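Local atomic coordinates of digeranylgeranylglycerophospholipid reductase (Sulfolobus acidocaldarius, PDB entry 4OPG), a protein that uses FAD to hydrogenate the double bonds of geranylgeranyl chains, turning unsaturated archaeols into the saturated phytanyl lipids of archaeal membranes. Residues 22-27 with 60-65; 268-273 with 292-297. The protein carries 1 engineered substitution. All coordinates share one frame; numbering follows the deposited sequence.

Interaction 1 (22-27 with 60-65); sequences AYQLSR and LGMPYP
A chi1 of -176° turns the ring of Tyr23 away from its own backbone N and puts it beside Met62 and Pro63, while Gln24, bent at chi2 (-75°), swings its amide round to Leu60. There the amide gives one hydrogen bond, Gln24 NE2 to Leu60 O at 3.0 Å; Leu60 O lies near the plane of the Gln24 amide, and NE2 comes in tilted 21° from the Leu60 carbonyl plane. The accepting carbonyl precedes Gly61, whose positive phi closes helix 54-59 in a Schellman motif, so Gln24 fastens the end of that helix to the last turn of helix 16-25. Next to this bond Met62 slides past Tyr23 in the opposite direction: its CE comes 4.0 Å from Tyr23 CD2, and its SD stands 4.8 Å from the ring centroid, an oblique Met-aromatic contact. Farther out on the ring, Pro63 CD approaches Tyr23 OH to 3.8 Å. An alanine in place of Tyr23 is likely to open a gap beside Met62 CE and Pro63 CD, leaving the methionine end less restrained on that side. Ser26, just past the helix, bonds back through OG to Tyr23 O (2.6 Å). Helix 99-112 completes the packing, with Val106 touching both Tyr23 and Met62, and helix 302-322 meets Gln24 and Leu60; the contact thus joins the Rossmann-type helix after strand 9-12 to the loop leading to strand 70-80.

Interaction 2 (268-273 with 292-297); sequences ALVPTR and FTVNPV. With FDA (dihydroflavine-adenine dinucleotide), chain B.
Phe292 and Arg273 meet with their planes 43° apart: the ring atom CD2 sits over the centre of one guanidinium face, 3.7 Å from Arg273 CZ, while the two side chains run obliquely past each other. Arg273 starts away from the 292-297 loop and comes back through a bend at chi3 (-82°), which brings the guanidinium to the ring; its charge is met by a salt bridge from NH2 to Glu176. At the ring's other ortho carbon, CD1 of Phe292, Pro271 CB comes to 3.8 Å, the two side chains crossing at about a right angle. Val294 also stands at about a right angle to Pro271 and to Val270. Its CB presses on Pro271 O at 3.1 Å, and its CG1 meets Val270 CG1 at 3.9 Å. The second methyls of these valines turn to the flavin cofactor: Val270 CG2 lies 3.6 Å from the ring methyl C8M, and Val294 CG2 is close to the ribityl O3'. Farther along, Pro296 CG rests 3.6 Å from Arg273 O. One water links the backbones, accepting from Arg273 N and donating to Val294 O (2.8 Å). Asn295 forms an Asx turn with Val297 N and, through ND2, bonds Tyr341 beside the geranylgeranyl diphosphate. The contact ties the end of strand 261-271, an outermost strand paired with strand 183-193, to the loop between strand 284-286 and helix 302-322, with helix 332-355 packed against Arg273 and Asn295.

In the fold
Interaction 1 is complete before interaction 2 begins along the chain; their centres lie 23 Å apart and their nearest atoms about 11 Å, without touching. Residues 22-27 include the end of the helix after strand 9-12 of the six-stranded Rossmann-type sheet, and loop 292-297 follows strand 284-286 of that sheet. Residues 268-273 end an outer strand of the eight-stranded sheet, so interaction 2 joins the two sheets beside the flavin. Helix 302-322 relates the pair: it touches interaction 1 directly and follows the loop of interaction 2. The Met62 side chain of interaction 1 is about 11 Å from the dihydroflavin cofactor, whereas interaction 2 includes residues of both the cofactor and geranylgeranyl diphosphate pockets.

Interaction 1 (22-27 with 60-65)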
loop_
_atom_site.group_PDB
_atom_site.type_symbol
_atom_site.label_atom_id
_atom_site.label_comp_id
_atom_site.label_asym_id
_atom_site.label_seq_id
_atom_site.Cartn_x
_atom_site.Cartn_y
_atom_site.Cartn_z
ATOM N N ALA A 22 16.272 -1.558 4.672
ATOM C CA ALA A 22 17.726 -1.417 4.659
ATOM C C ALA A 22 18.174 -0.248 5.527
ATOM O O ALA A 22 19.181 -0.329 6.234
ATOM C CB ALA A 22 18.227 -1.239 3.233
ATOM N N TYR A 23 17.419 0.843 5.465
ATOM C CA TYR A 23 17.717 2.031 6.249
ATOM C C TYR A 23 17.596 1.748 7.744
ATOM O O TYR A 23 18.489 2.077 8.524
ATOM C CB TYR A 23 16.785 3.176 5.846
ATOM C CG TYR A 23 17.069 4.492 6.535
ATOM C CD1 TYR A 23 18.021 5.370 6.031
ATOM C CD2 TYR A 23 16.375 4.864 7.678
ATOM C CE1 TYR A 23 18.280 6.577 6.655
ATOM C CE2 TYR A 23 16.627 6.069 8.308
ATOM C CZ TYR A 23 17.578 6.920 7.793
ATOM O OH TYR A 23 17.830 8.120 8.417
ATOM N N GLN A 24 16.491 1.121 8.133
ATOM C CA GLN A 24 16.206 0.868 9.541
ATOM C C GLN A 24 17.124 -0.195 10.144
ATOM O O GLN A 24 17.348 -0.212 11.354
ATOM C CB GLN A 24 14.745 0.448 9.714
ATOM C CG GLN A 24 13.727 1.514 9.337
ATOM C CD GLN A 24 13.625 2.625 10.362
ATOM O OE1 GLN A 24 14.235 2.561 11.429
ATOM N NE2 GLN A 24 12.844 3.651 10.046
ATOM N N LEU A 25 17.653 -1.076 9.300
ATOM C CA LEU A 25 18.518 -2.164 9.759
ATOM C C LEU A 25 19.995 -1.775 9.814
ATOM O O LEU A 25 20.795 -2.450 10.464
ATOM C CB LEU A 25 18.355 -3.388 8.854
ATOM C CG LEU A 25 17.277 -4.412 9.203
ATOM C CD1 LEU A 25 17.153 -5.445 8.097
ATOM C CD2 LEU A 25 17.594 -5.081 10.529
ATOM N N SER A 26 20.351 -0.693 9.129
ATOM C CA SER A 26 21.748 -0.293 8.982
ATOM C C SER A 26 22.410 0.081 10.306
ATOM O O SER A 26 21.743 0.536 11.237
ATOM C CB SER A 26 21.857 0.879 8.004
ATOM O OG SER A 26 21.088 1.984 8.442
ATOM N N ARG A 27 23.725 -0.122 10.371
ATOM C CA ARG A 27 24.538 0.242 11.532
ATOM C C ARG A 27 24.077 -0.429 12.820
ATOM O O ARG A 27 24.012 0.212 13.867
ATOM C CB ARG A 27 24.543 1.761 11.726
ATOM C CG ARG A 27 25.311 2.531 10.668
ATOM C CD ARG A 27 26.774 2.699 11.047
ATOM N NE ARG A 27 27.480 3.565 10.108
ATOM C CZ ARG A 27 27.455 4.893 10.152
ATOM N NH1 ARG A 27 26.755 5.516 11.091
ATOM N NH2 ARG A 27 28.127 5.602 9.255
ATOM N N LEU A 60 8.281 7.076 11.929
ATOM C CA LEU A 60 9.300 6.064 11.686
ATOM C C LEU A 60 10.717 6.623 11.765
ATOM O O LEU A 60 11.691 5.887 11.603
ATOM C CB LEU A 60 9.074 5.419 10.319
ATOM C CG LEU A 60 7.679 4.832 10.099
ATOM C CD1 LEU A 60 7.493 4.434 8.646
ATOM C CD2 LEU A 60 7.445 3.642 11.019
ATOM N N GLY A 61 10.830 7.924 12.013
ATOM C CA GLY A 61 12.126 8.577 12.036
ATOM C C GLY A 61 12.744 8.592 10.653
ATOM O O GLY A 61 13.963 8.492 10.497
ATOM N N MET A 62 11.889 8.709 9.644
ATOM C CA MET A 62 12.329 8.729 8.255
ATOM C C MET A 62 12.675 10.153 7.834
ATOM O O MET A 62 11.925 11.085 8.126
ATOM C CB MET A 62 11.244 8.148 7.346
ATOM C CG MET A 62 11.769 7.293 6.208
ATOM S SD MET A 62 12.526 5.765 6.790
ATOM C CE MET A 62 13.163 5.107 5.253
ATOM N N PRO A 63 13.813 10.329 7.146
ATOM C CA PRO A 63 14.258 11.662 6.723
ATOM C C PRO A 63 13.250 12.350 5.805
ATOM O O PRO A 63 12.780 11.741 4.843
ATOM C CB PRO A 63 15.568 11.376 5.980
ATOM C CG PRO A 63 15.465 9.946 5.560
ATOM C CD PRO A 63 14.715 9.269 6.665
ATOM N N TYR A 64 12.921 13.601 6.117
ATOM C CA TYR A 64 12.004 14.385 5.294
ATOM C C TYR A 64 12.524 14.538 3.871
ATOM O O TYR A 64 13.720 14.736 3.658
ATOM C CB TYR A 64 11.780 15.773 5.901
ATOM C CG TYR A 64 10.673 15.849 6.928
ATOM C CD1 TYR A 64 10.044 14.703 7.397
ATOM C CD2 TYR A 64 10.247 17.076 7.418
ATOM C CE1 TYR A 64 9.029 14.779 8.335
ATOM C CE2 TYR A 64 9.235 17.163 8.351
ATOM C CZ TYR A 64 8.629 16.013 8.808
ATOM O OH TYR A 64 7.621 16.110 9.740
ATOM N N PRO A 65 11.620 14.440 2.890
ATOM C CA PRO A 65 11.982 14.731 1.501
ATOM C C PRO A 65 12.286 16.215 1.318
ATOM O O PRO A 65 11.427 17.055 1.578
ATOM C CB PRO A 65 10.735 14.320 0.718
ATOM C CG PRO A 65 9.620 14.409 1.710
ATOM C CD PRO A 65 10.219 14.010 3.023
#

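Interaction 2 (268-273 with 292-297)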
loop_
_atom_site.group_PDB
_atom_site.type_symbol
_atom_site.label_atom_id
_atom_site.label_comp_id
_atom_site.label_asym_id
_atom_site.label_seq_id
_atom_site.Cartn_x
_atom_site.Cartn_y
_atom_site.Cartn_z
ATOM N N ALA A 268 -0.050 0.191 -13.047
ATOM C CA ALA A 268 0.339 -1.041 -12.372
ATOM C C ALA A 268 -0.775 -1.556 -11.468
ATOM O O ALA A 268 -1.780 -0.879 -11.248
ATOM C CB ALA A 268 1.614 -0.826 -11.568
ATOM N N LEU A 269 -0.584 -2.763 -10.948
ATOM C CA LEU A 269 -1.541 -3.384 -10.042
ATOM C C LEU A 269 -1.400 -2.818 -8.630
ATOM O O LEU A 269 -0.294 -2.521 -8.182
ATOM C CB LEU A 269 -1.342 -4.902 -10.029
ATOM C CG LEU A 269 -2.350 -5.765 -9.271
ATOM C CD1 LEU A 269 -3.698 -5.740 -9.968
ATOM C CD2 LEU A 269 -1.831 -7.189 -9.144
ATOM N N VAL A 270 -2.526 -2.663 -7.938
ATOM C CA VAL A 270 -2.523 -2.169 -6.563
ATOM C C VAL A 270 -3.344 -3.075 -5.651
ATOM O O VAL A 270 -4.564 -3.147 -5.790
ATOM C CB VAL A 270 -3.092 -0.737 -6.465
ATOM C CG1 VAL A 270 -3.010 -0.232 -5.032
ATOM C CG2 VAL A 270 -2.363 0.202 -7.405
ATOM N N PRO A 271 -2.679 -3.776 -4.720
ATOM C CA PRO A 271 -3.396 -4.602 -3.739
ATOM C C PRO A 271 -4.318 -3.749 -2.871
ATOM O O PRO A 271 -3.914 -2.675 -2.436
ATOM C CB PRO A 271 -2.270 -5.222 -2.903
ATOM C CG PRO A 271 -1.052 -5.136 -3.769
ATOM C CD PRO A 271 -1.218 -3.879 -4.568
ATOM N N THR A 272 -5.543 -4.205 -2.640
ATOM C CA THR A 272 -6.486 -3.445 -1.825
ATOM C C THR A 272 -7.186 -4.349 -0.822
ATOM O O THR A 272 -8.397 -4.561 -0.903
ATOM C CB THR A 272 -7.554 -2.733 -2.686
ATOM O OG1 THR A 272 -8.245 -3.697 -3.490
ATOM C CG2 THR A 272 -6.918 -1.683 -3.588
ATOM N N ARG A 273 -6.419 -4.879 0.125
ATOM C CA ARG A 273 -6.962 -5.793 1.121
ATOM C C ARG A 273 -6.129 -5.818 2.394
ATOM O O ARG A 273 -5.142 -5.094 2.523
ATOM C CB ARG A 273 -7.053 -7.210 0.552
ATOM C CG ARG A 273 -5.755 -7.705 -0.071
ATOM C CD ARG A 273 -5.679 -9.225 -0.092
ATOM N NE ARG A 273 -5.245 -9.764 1.193
ATOM C CZ ARG A 273 -4.961 -11.045 1.411
ATOM N NH1 ARG A 273 -5.062 -11.930 0.428
ATOM N NH2 ARG A 273 -4.570 -11.440 2.615
ATOM N N PHE A 292 0.987 -7.099 0.587
ATOM C CA PHE A 292 -0.329 -6.452 0.551
ATOM C C PHE A 292 -0.481 -5.404 1.654
ATOM O O PHE A 292 -1.463 -5.415 2.397
ATOM C CB PHE A 292 -1.451 -7.491 0.668
ATOM C CG PHE A 292 -1.312 -8.654 -0.279
ATOM C CD1 PHE A 292 -0.758 -8.484 -1.538
ATOM C CD2 PHE A 292 -1.738 -9.919 0.096
ATOM C CE1 PHE A 292 -0.628 -9.553 -2.405
ATOM C CE2 PHE A 292 -1.615 -10.991 -0.768
ATOM C CZ PHE A 292 -1.058 -10.809 -2.020
ATOM N N THR A 293 0.486 -4.495 1.752
ATOM C CA THR A 293 0.500 -3.506 2.827
ATOM C C THR A 293 -0.239 -2.221 2.458
ATOM O O THR A 293 -0.149 -1.221 3.166
ATOM C CB THR A 293 1.945 -3.145 3.235
ATOM O OG1 THR A 293 2.662 -2.655 2.098
ATOM C CG2 THR A 293 2.662 -4.361 3.789
ATOM N N VAL A 294 -0.983 -2.253 1.360
ATOM C CA VAL A 294 -1.656 -1.060 0.859
ATOM C C VAL A 294 -2.996 -0.805 1.555
ATOM O O VAL A 294 -3.761 -1.737 1.810
ATOM C CB VAL A 294 -1.889 -1.165 -0.660
ATOM C CG1 VAL A 294 -2.521 0.104 -1.205
ATOM C CG2 VAL A 294 -0.583 -1.455 -1.375
ATOM N N ASN A 295 -3.262 0.462 1.870
ATOM C CA ASN A 295 -4.561 0.892 2.379
ATOM C C ASN A 295 -5.684 0.495 1.419
ATOM O O ASN A 295 -5.726 0.958 0.282
ATOM C CB ASN A 295 -4.561 2.408 2.600
ATOM C CG ASN A 295 -5.833 2.915 3.265
ATOM O OD1 ASN A 295 -6.911 2.884 2.674
ATOM N ND2 ASN A 295 -5.705 3.406 4.493
ATOM N N PRO A 296 -6.598 -0.374 1.877
ATOM C CA PRO A 296 -7.676 -0.891 1.025
ATOM C C PRO A 296 -8.658 0.180 0.545
ATOM O O PRO A 296 -9.320 -0.031 -0.468
ATOM C CB PRO A 296 -8.387 -1.902 1.934
ATOM C CG PRO A 296 -7.368 -2.266 2.975
ATOM C CD PRO A 296 -6.592 -1.008 3.205
ATOM N N VAL A 297 -8.749 1.305 1.248
ATOM C CA VAL A 297 -9.728 2.331 0.895
ATOM C C VAL A 297 -9.209 3.333 -0.137
ATOM O O VAL A 297 -9.793 3.468 -1.212
ATOM C CB VAL A 297 -10.209 3.106 2.139
ATOM C CG1 VAL A 297 -11.008 4.335 1.725
ATOM C CG2 VAL A 297 -11.050 2.205 3.027
HETATM P PA FDA B . 7.872 -1.236 -5.544
HETATM O O1A FDA B . 7.253 -1.831 -6.751
HETATM O O2A FDA B . 7.968 0.292 -5.545
HETATM O O5B FDA B . 9.274 -1.903 -5.311
HETATM C C5B FDA B . 9.592 -3.161 -5.936
HETATM C C4B FDA B . 11.037 -3.109 -6.351
HETATM O O4B FDA B . 11.592 -4.442 -6.334
HETATM C C3B FDA B . 11.294 -2.540 -7.749
HETATM O O3B FDA B . 12.337 -1.572 -7.718
HETATM C C2B FDA B . 11.654 -3.779 -8.577
HETATM O O2B FDA B . 12.587 -3.472 -9.607
HETATM C C1B FDA B . 12.308 -4.669 -7.527
HETATM N N9A FDA B . 12.254 -6.096 -7.823
HETATM C C8A FDA B . 11.145 -6.834 -8.145
HETATM N N7A FDA B . 11.394 -8.106 -8.354
HETATM C C5A FDA B . 12.763 -8.210 -8.155
HETATM C C6A FDA B . 13.650 -9.302 -8.222
HETATM N N6A FDA B . 13.272 -10.549 -8.516
HETATM N N1A FDA B . 14.956 -9.065 -7.963
HETATM C C2A FDA B . 15.337 -7.821 -7.665
HETATM N N3A FDA B . 14.594 -6.717 -7.568
HETATM C C4A FDA B . 13.306 -6.980 -7.824
HETATM N N1 FDA B . 0.916 5.021 -2.863
HETATM C C2 FDA B . 0.829 6.132 -2.064
HETATM O O2 FDA B . 1.098 6.090 -0.867
HETATM N N3 FDA B . 0.445 7.299 -2.678
HETATM C C4 FDA B . -0.075 7.438 -3.950
HETATM O O4 FDA B . -0.378 8.549 -4.381
HETATM C C4X FDA B . -0.160 6.209 -4.652
HETATM N N5 FDA B . -0.716 6.187 -5.900
HETATM C C5X FDA B . -0.499 5.105 -6.736
HETATM C C6 FDA B . -0.776 5.170 -8.100
HETATM C C7 FDA B . -0.541 4.087 -8.940
HETATM C C7M FDA B . -0.818 4.221 -10.415
HETATM C C8 FDA B . -0.028 2.896 -8.404
HETATM C C8M FDA B . 0.256 1.708 -9.284
HETATM C C9 FDA B . 0.234 2.821 -7.041
HETATM C C9A FDA B . 0.011 3.911 -6.208
HETATM N N10 FDA B . 0.278 3.866 -4.825
HETATM C C10 FDA B . 0.341 5.040 -4.108
HETATM C "C1'" FDA B . 0.822 2.642 -4.201
HETATM C "C2'" FDA B . 2.349 2.686 -4.151
HETATM O "O2'" FDA B . 2.865 3.066 -5.427
HETATM C "C3'" FDA B . 2.893 1.313 -3.752
HETATM O "O3'" FDA B . 2.007 0.736 -2.800
HETATM C "C4'" FDA B . 4.298 1.347 -3.147
HETATM O "O4'" FDA B . 5.172 2.109 -3.981
HETATM C "C5'" FDA B . 4.845 -0.046 -2.928
HETATM O "O5'" FDA B . 6.248 0.017 -2.603
HETATM P P FDA B . 7.141 -1.281 -2.731
HETATM O O1P FDA B . 8.543 -0.920 -2.411
HETATM O O2P FDA B . 6.530 -2.460 -1.970
HETATM O O3P FDA B . 7.007 -1.650 -4.272
HETATM O O HOH W 1 -3.282 -4.162 0.420
#